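Long-range contact in SalCYP truncation (Salinispora tropica, PDB 7ABB), which belongs to the cytochrome P450 family, a mainly helical heme-binding fold, here with heme c bound in its pocket: residues A[87-98]-A[205-216]. Sequence-based numbering, arbitrary orientation.
Sequences THNEWRRRLAAW and DLTSATFDWEID. With HEC (heme c), chain B.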
loop_
_atom_site.group_PDB
_atom_site.type_symbol
_atom_site.label_atom_id
_atom_site.label_comp_id
_atom_site.label_asym_id
_atom_site.label_seq_id
_atom_site.Cartn_x
_atom_site.Cartn_y
_atom_site.Cartn_z
ATOM N N THR A 87 -9.374 9.728 -19.755
ATOM C CA THR A 87 -7.908 9.783 -19.761
ATOM C C THR A 87 -7.339 8.869 -18.683
ATOM O O THR A 87 -6.312 8.203 -18.889
ATOM C CB THR A 87 -7.439 11.228 -19.547
ATOM O OG1 THR A 87 -7.721 12.007 -20.735
ATOM C CG2 THR A 87 -5.977 11.322 -19.228
ATOM N N HIS A 88 -7.978 8.829 -17.522
ATOM C CA HIS A 88 -7.510 7.902 -16.498
ATOM C C HIS A 88 -7.643 6.463 -16.969
ATOM O O HIS A 88 -6.730 5.648 -16.773
ATOM C CB HIS A 88 -8.289 8.087 -15.195
ATOM C CG HIS A 88 -8.045 6.993 -14.213
ATOM N ND1 HIS A 88 -6.994 7.015 -13.323
ATOM C CD2 HIS A 88 -8.698 5.826 -13.993
ATOM C CE1 HIS A 88 -7.021 5.921 -12.588
ATOM N NE2 HIS A 88 -8.035 5.176 -12.984
ATOM N N ASN A 89 -8.751 6.132 -17.634
ATOM C CA ASN A 89 -8.921 4.766 -18.107
ATOM C C ASN A 89 -7.865 4.417 -19.157
ATOM O O ASN A 89 -7.356 3.290 -19.184
ATOM C CB ASN A 89 -10.340 4.580 -18.637
ATOM C CG ASN A 89 -11.395 4.945 -17.585
ATOM O OD1 ASN A 89 -11.203 4.726 -16.379
ATOM N ND2 ASN A 89 -12.500 5.523 -18.035
ATOM N N GLU A 90 -7.467 5.389 -19.981
ATOM C CA GLU A 90 -6.448 5.112 -20.990
ATOM C C GLU A 90 -5.095 4.881 -20.339
ATOM O O GLU A 90 -4.353 3.988 -20.758
ATOM C CB GLU A 90 -6.353 6.250 -22.005
ATOM C CG GLU A 90 -5.665 5.858 -23.309
ATOM C CD GLU A 90 -5.690 6.971 -24.348
ATOM O OE1 GLU A 90 -5.003 6.820 -25.381
ATOM O OE2 GLU A 90 -6.377 7.994 -24.132
ATOM N N TRP A 91 -4.749 5.674 -19.325
ATOM C CA TRP A 91 -3.504 5.424 -18.600
ATOM C C TRP A 91 -3.498 4.024 -18.008
ATOM O O TRP A 91 -2.499 3.301 -18.108
ATOM C CB TRP A 91 -3.316 6.441 -17.480
ATOM C CG TRP A 91 -2.715 7.709 -17.930
ATOM C CD1 TRP A 91 -3.356 8.891 -18.124
ATOM C CD2 TRP A 91 -1.339 7.940 -18.234
ATOM N NE1 TRP A 91 -2.462 9.846 -18.527
ATOM C CE2 TRP A 91 -1.217 9.289 -18.608
ATOM C CE3 TRP A 91 -0.201 7.137 -18.224
ATOM C CZ2 TRP A 91 -0.005 9.857 -18.969
ATOM C CZ3 TRP A 91 1.000 7.701 -18.589
ATOM C CH2 TRP A 91 1.091 9.050 -18.958
ATOM N N ARG A 92 -4.598 3.627 -17.376
ATOM C CA ARG A 92 -4.638 2.302 -16.766
ATOM C C ARG A 92 -4.516 1.211 -17.830
ATOM O O ARG A 92 -3.849 0.196 -17.602
ATOM C CB ARG A 92 -5.904 2.128 -15.926
ATOM C CG ARG A 92 -5.895 2.957 -14.631
ATOM C CD ARG A 92 -4.791 2.551 -13.664
ATOM N NE ARG A 92 -4.949 1.175 -13.192
ATOM C CZ ARG A 92 -5.369 0.845 -11.965
ATOM N NH1 ARG A 92 -5.672 1.790 -11.086
ATOM N NH2 ARG A 92 -5.493 -0.433 -11.621
ATOM N N ARG A 93 -5.128 1.409 -19.000
ATOM C CA ARG A 93 -5.005 0.414 -20.068
ATOM C C ARG A 93 -3.559 0.282 -20.524
ATOM O O ARG A 93 -3.082 -0.832 -20.771
ATOM C CB ARG A 93 -5.908 0.763 -21.259
ATOM C CG ARG A 93 -7.383 0.522 -20.988
ATOM C CD ARG A 93 -8.215 0.586 -22.262
ATOM N NE ARG A 93 -8.218 1.927 -22.842
ATOM C CZ ARG A 93 -9.300 2.677 -23.041
ATOM N NH1 ARG A 93 -9.171 3.885 -23.578
ATOM N NH2 ARG A 93 -10.510 2.230 -22.724
ATOM N N ARG A 94 -2.857 1.409 -20.684
ATOM C CA ARG A 94 -1.465 1.357 -21.123
ATOM C C ARG A 94 -0.577 0.693 -20.080
ATOM O O ARG A 94 0.341 -0.062 -20.432
ATOM C CB ARG A 94 -0.956 2.764 -21.436
ATOM C CG ARG A 94 -1.786 3.530 -22.488
ATOM C CD ARG A 94 -1.089 3.670 -23.750
ATOM N NE ARG A 94 -1.891 4.363 -24.763
ATOM C CZ ARG A 94 -1.714 4.209 -26.068
ATOM N NH1 ARG A 94 -0.772 3.389 -26.515
ATOM N NH2 ARG A 94 -2.483 4.872 -26.922
ATOM N N LEU A 95 -0.818 0.979 -18.798
ATOM C CA LEU A 95 0.026 0.470 -17.716
ATOM C C LEU A 95 -0.222 -0.999 -17.406
ATOM O O LEU A 95 0.660 -1.659 -16.837
ATOM C CB LEU A 95 -0.230 1.287 -16.451
ATOM C CG LEU A 95 0.308 2.716 -16.454
ATOM C CD1 LEU A 95 -0.368 3.546 -15.382
ATOM C CD2 LEU A 95 1.822 2.699 -16.261
ATOM N N ALA A 96 -1.387 -1.524 -17.772
ATOM C CA ALA A 96 -1.870 -2.782 -17.214
ATOM C C ALA A 96 -0.862 -3.914 -17.376
ATOM O O ALA A 96 -0.662 -4.705 -16.445
ATOM C CB ALA A 96 -3.215 -3.147 -17.855
ATOM N N ALA A 97 -0.205 -4.005 -18.536
ATOM C CA ALA A 97 0.664 -5.142 -18.824
ATOM C C ALA A 97 1.796 -5.280 -17.816
ATOM O O ALA A 97 2.320 -6.386 -17.614
ATOM C CB ALA A 97 1.267 -5.021 -20.227
ATOM N N TRP A 98 2.222 -4.182 -17.200
ATOM C CA TRP A 98 3.361 -4.240 -16.302
ATOM C C TRP A 98 2.950 -4.612 -14.888
ATOM O O TRP A 98 3.824 -4.750 -14.026
ATOM C CB TRP A 98 4.109 -2.906 -16.276
ATOM C CG TRP A 98 5.060 -2.748 -17.445
ATOM C CD1 TRP A 98 6.393 -3.052 -17.471
ATOM C CD2 TRP A 98 4.739 -2.271 -18.756
ATOM N NE1 TRP A 98 6.923 -2.782 -18.700
ATOM C CE2 TRP A 98 5.921 -2.306 -19.514
ATOM C CE3 TRP A 98 3.559 -1.815 -19.363
ATOM C CZ2 TRP A 98 5.962 -1.904 -20.844
ATOM C CZ3 TRP A 98 3.605 -1.424 -20.665
ATOM C CH2 TRP A 98 4.804 -1.468 -21.406
ATOM N N ASP A 205 10.898 -2.390 -21.342
ATOM C CA ASP A 205 11.069 -1.475 -20.224
ATOM C C ASP A 205 9.908 -0.487 -20.179
ATOM O O ASP A 205 9.554 0.089 -21.206
ATOM C CB ASP A 205 12.392 -0.738 -20.411
ATOM C CG ASP A 205 12.581 0.399 -19.449
ATOM O OD1 ASP A 205 12.763 0.118 -18.247
ATOM O OD2 ASP A 205 12.594 1.566 -19.898
ATOM N N LEU A 206 9.338 -0.280 -18.978
ATOM C CA LEU A 206 8.140 0.555 -18.859
ATOM C C LEU A 206 8.388 1.960 -19.396
ATOM O O LEU A 206 7.637 2.448 -20.246
ATOM C CB LEU A 206 7.676 0.601 -17.398
ATOM C CG LEU A 206 6.560 1.600 -17.115
ATOM C CD1 LEU A 206 5.306 1.277 -17.925
ATOM C CD2 LEU A 206 6.215 1.605 -15.622
ATOM N N THR A 207 9.428 2.640 -18.900
ATOM C CA THR A 207 9.676 4.016 -19.337
ATOM C C THR A 207 9.880 4.089 -20.851
ATOM O O THR A 207 9.371 5.001 -21.515
ATOM C CB THR A 207 10.891 4.597 -18.608
ATOM O OG1 THR A 207 10.661 4.554 -17.197
ATOM C CG2 THR A 207 11.161 6.044 -19.042
ATOM N N SER A 208 10.642 3.147 -21.406
ATOM C CA SER A 208 10.873 3.124 -22.844
ATOM C C SER A 208 9.567 2.980 -23.608
ATOM O O SER A 208 9.371 3.625 -24.643
ATOM C CB SER A 208 11.832 1.986 -23.211
ATOM O OG SER A 208 13.067 2.095 -22.511
ATOM N N ALA A 209 8.653 2.148 -23.099
ATOM C CA ALA A 209 7.374 1.953 -23.763
ATOM C C ALA A 209 6.610 3.262 -23.847
ATOM O O ALA A 209 5.944 3.535 -24.851
ATOM C CB ALA A 209 6.546 0.899 -23.020
ATOM N N THR A 210 6.699 4.090 -22.802
ATOM C CA THR A 210 5.860 5.289 -22.792
ATOM C C THR A 210 6.247 6.295 -23.862
ATOM O O THR A 210 5.451 7.202 -24.134
ATOM C CB THR A 210 5.885 5.993 -21.431
ATOM O OG1 THR A 210 7.138 6.647 -21.240
ATOM C CG2 THR A 210 5.630 5.014 -20.286
ATOM N N PHE A 211 7.427 6.164 -24.500
ATOM C CA PHE A 211 7.783 7.067 -25.580
ATOM C C PHE A 211 6.888 6.865 -26.795
ATOM O O PHE A 211 6.808 7.751 -27.653
ATOM C CB PHE A 211 9.262 6.874 -25.932
ATOM C CG PHE A 211 10.194 7.312 -24.839
ATOM C CD1 PHE A 211 10.042 8.547 -24.237
ATOM C CD2 PHE A 211 11.207 6.480 -24.398
ATOM C CE1 PHE A 211 10.881 8.951 -23.235
ATOM C CE2 PHE A 211 12.056 6.883 -23.387
ATOM C CZ PHE A 211 11.888 8.114 -22.797
ATOM N N ASP A 212 6.196 5.732 -26.872
ATOM C CA ASP A 212 5.270 5.466 -27.961
ATOM C C ASP A 212 3.819 5.709 -27.575
ATOM O O ASP A 212 2.936 5.521 -28.420
ATOM C CB ASP A 212 5.421 4.022 -28.441
ATOM C CG ASP A 212 6.774 3.763 -29.059
ATOM O OD1 ASP A 212 7.284 4.680 -29.735
ATOM O OD2 ASP A 212 7.323 2.659 -28.862
ATOM N N TRP A 213 3.557 6.142 -26.343
ATOM C CA TRP A 213 2.188 6.246 -25.853
ATOM C C TRP A 213 1.546 7.558 -26.269
ATOM O O TRP A 213 2.174 8.622 -26.244
ATOM C CB TRP A 213 2.117 6.152 -24.330
ATOM C CG TRP A 213 2.394 4.793 -23.766
ATOM C CD1 TRP A 213 2.783 3.681 -24.463
ATOM C CD2 TRP A 213 2.314 4.400 -22.394
ATOM N NE1 TRP A 213 2.950 2.624 -23.614
ATOM C CE2 TRP A 213 2.692 3.033 -22.329
ATOM C CE3 TRP A 213 1.979 5.067 -21.210
ATOM C CZ2 TRP A 213 2.710 2.319 -21.133
ATOM C CZ3 TRP A 213 2.011 4.356 -20.015
ATOM C CH2 TRP A 213 2.379 2.996 -19.984
ATOM N N GLU A 214 0.271 7.465 -26.615
ATOM C CA GLU A 214 -0.604 8.616 -26.767
ATOM C C GLU A 214 -1.732 8.483 -25.757
ATOM O O GLU A 214 -2.153 7.374 -25.409
ATOM C CB GLU A 214 -1.176 8.731 -28.173
ATOM C CG GLU A 214 -0.202 9.378 -29.157
ATOM C CD GLU A 214 -0.801 9.603 -30.530
ATOM O OE1 GLU A 214 -0.073 10.084 -31.419
ATOM O OE2 GLU A 214 -2.001 9.309 -30.715
ATOM N N ILE A 215 -2.180 9.626 -25.255
ATOM C CA ILE A 215 -3.328 9.696 -24.368
ATOM C C ILE A 215 -4.234 10.773 -24.933
ATOM O O ILE A 215 -3.800 11.918 -25.114
ATOM C CB ILE A 215 -2.934 10.026 -22.921
ATOM C CG1 ILE A 215 -2.036 8.934 -22.337
ATOM C CG2 ILE A 215 -4.168 10.217 -22.057
ATOM C CD1 ILE A 215 -2.723 7.602 -22.033
ATOM N N ASP A 216 -5.477 10.408 -25.230
ATOM C CA ASP A 216 -6.440 11.352 -25.793
ATOM C C ASP A 216 -5.940 11.911 -27.126
ATOM O O ASP A 216 -6.131 13.090 -27.435
ATOM C CB ASP A 216 -6.724 12.487 -24.804
ATOM C CG ASP A 216 -8.088 13.120 -25.000
ATOM O OD1 ASP A 216 -8.879 12.634 -25.835
ATOM O OD2 ASP A 216 -8.370 14.123 -24.310
HETATM FE FE HEC B . -1.297 0.813 -4.365
HETATM C CHA HEC B . -3.599 3.036 -5.630
HETATM C CHB HEC B . -3.261 0.466 -1.580
HETATM C CHC HEC B . 0.964 -1.435 -3.103
HETATM C CHD HEC B . 0.820 1.445 -6.957
HETATM N NA HEC B . -3.044 1.601 -3.738
HETATM C C1A HEC B . -3.888 2.477 -4.421
HETATM C C2A HEC B . -5.103 2.734 -3.675
HETATM C C3A HEC B . -4.990 1.997 -2.555
HETATM C C4A HEC B . -3.729 1.298 -2.578
HETATM C CMA HEC B . -5.985 1.900 -1.384
HETATM C CAA HEC B . -6.308 3.640 -4.114
HETATM C CBA HEC B . -6.162 5.102 -3.710
HETATM C CGA HEC B . -7.400 5.876 -4.131
HETATM O O1A HEC B . -7.336 7.114 -3.958
HETATM O O2A HEC B . -8.376 5.240 -4.609
HETATM N NB HEC B . -1.141 -0.228 -2.654
HETATM C C1B HEC B . -2.082 -0.275 -1.641
HETATM C C2B HEC B . -1.632 -1.237 -0.680
HETATM C C3B HEC B . -0.480 -1.778 -1.117
HETATM C C4B HEC B . -0.138 -1.142 -2.342
HETATM C CMB HEC B . -2.460 -1.544 0.584
HETATM C CAB HEC B . 0.463 -2.806 -0.546
HETATM C CBB HEC B . -0.065 -3.647 0.570
HETATM N NC HEC B . 0.555 0.168 -4.919
HETATM C C1C HEC B . 1.266 -0.834 -4.300
HETATM C C2C HEC B . 2.424 -1.146 -5.095
HETATM C C3C HEC B . 2.405 -0.355 -6.191
HETATM C C4C HEC B . 1.237 0.486 -6.070
HETATM C CMC HEC B . 3.441 -2.225 -4.721
HETATM C CAC HEC B . 3.393 -0.224 -7.363
HETATM C CBC HEC B . 4.362 -1.367 -7.663
HETATM N ND HEC B . -1.375 2.023 -5.950
HETATM C C1D HEC B . -0.363 2.111 -6.906
HETATM C C2D HEC B . -0.781 3.042 -7.905
HETATM C C3D HEC B . -2.127 3.551 -7.525
HETATM C C4D HEC B . -2.435 2.844 -6.301
HETATM C CMD HEC B . 0.041 3.448 -9.135
HETATM C CAD HEC B . -3.001 4.578 -8.266
HETATM C CBD HEC B . -3.918 3.815 -9.191
HETATM C CGD HEC B . -4.878 4.770 -9.875
HETATM O O1D HEC B . -5.510 4.370 -10.876
HETATM O O2D HEC B . -4.986 5.917 -9.397
#
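Trp213 turns one face of its indole to the helix of 87-98, with CB of Arg94 over the six-membered ring, 3.4 Å from the centroid and 3° off the normal, a CH-pi contact; Thr210 CA lies over the rim of the opposite face. The ring edge is hemmed in by Trp91 CZ3 (ring planes at 69°), Leu95 CD2 and Trp98 CZ3. Two residues further on, Ile215 crosses Trp91 and sets CD1 over the five-membered ring, 4.0 Å from its centroid, while its CG2 reaches Thr87 CG2 at 3.5 Å. At the other end, Leu206 CD1 sits over the six-membered ring of Trp98, and Ala209 CB comes within 3.4 Å of Trp98 CH2; Trp98 NE1 donates to Gly204 O.

This apolar packing gives way to a looser, polar side. Glu90, with CG anti to its own N (chi1 -161°) and extended beyond, reaches past Ile215, and its OE2 accepts from Asp216 N at 2.8 Å on the syn side. OE1 makes a long salt bridge of 3.5 Å with Arg94 NH2. A bend at chi2 carries the Arg94 guanidinium face over Glu214 N, which is buried without a partner; NH2 lies 2.9 Å from Glu214 O. Glu90 OE1 is also 2.9 Å from Glu214 O, two acceptors whose approach the positive guanidinium probably eases. Beyond, Asp216 is exposed.

Helix 86-95 corresponds to the P450 C helix: His88 and Arg92 (His-x-x-x-Arg) face the heme propionate, though the modelled Arg92 NH1 bond to the crowded O1D is doubtful; NH1 also donates to Gln341 O. Its other side meets helix 206-210 and strand 214-215, which pairs antiparallel with 218-219; helix 222-235 touches both segments through Leu228 on Leu95 and Leu232 on Leu206.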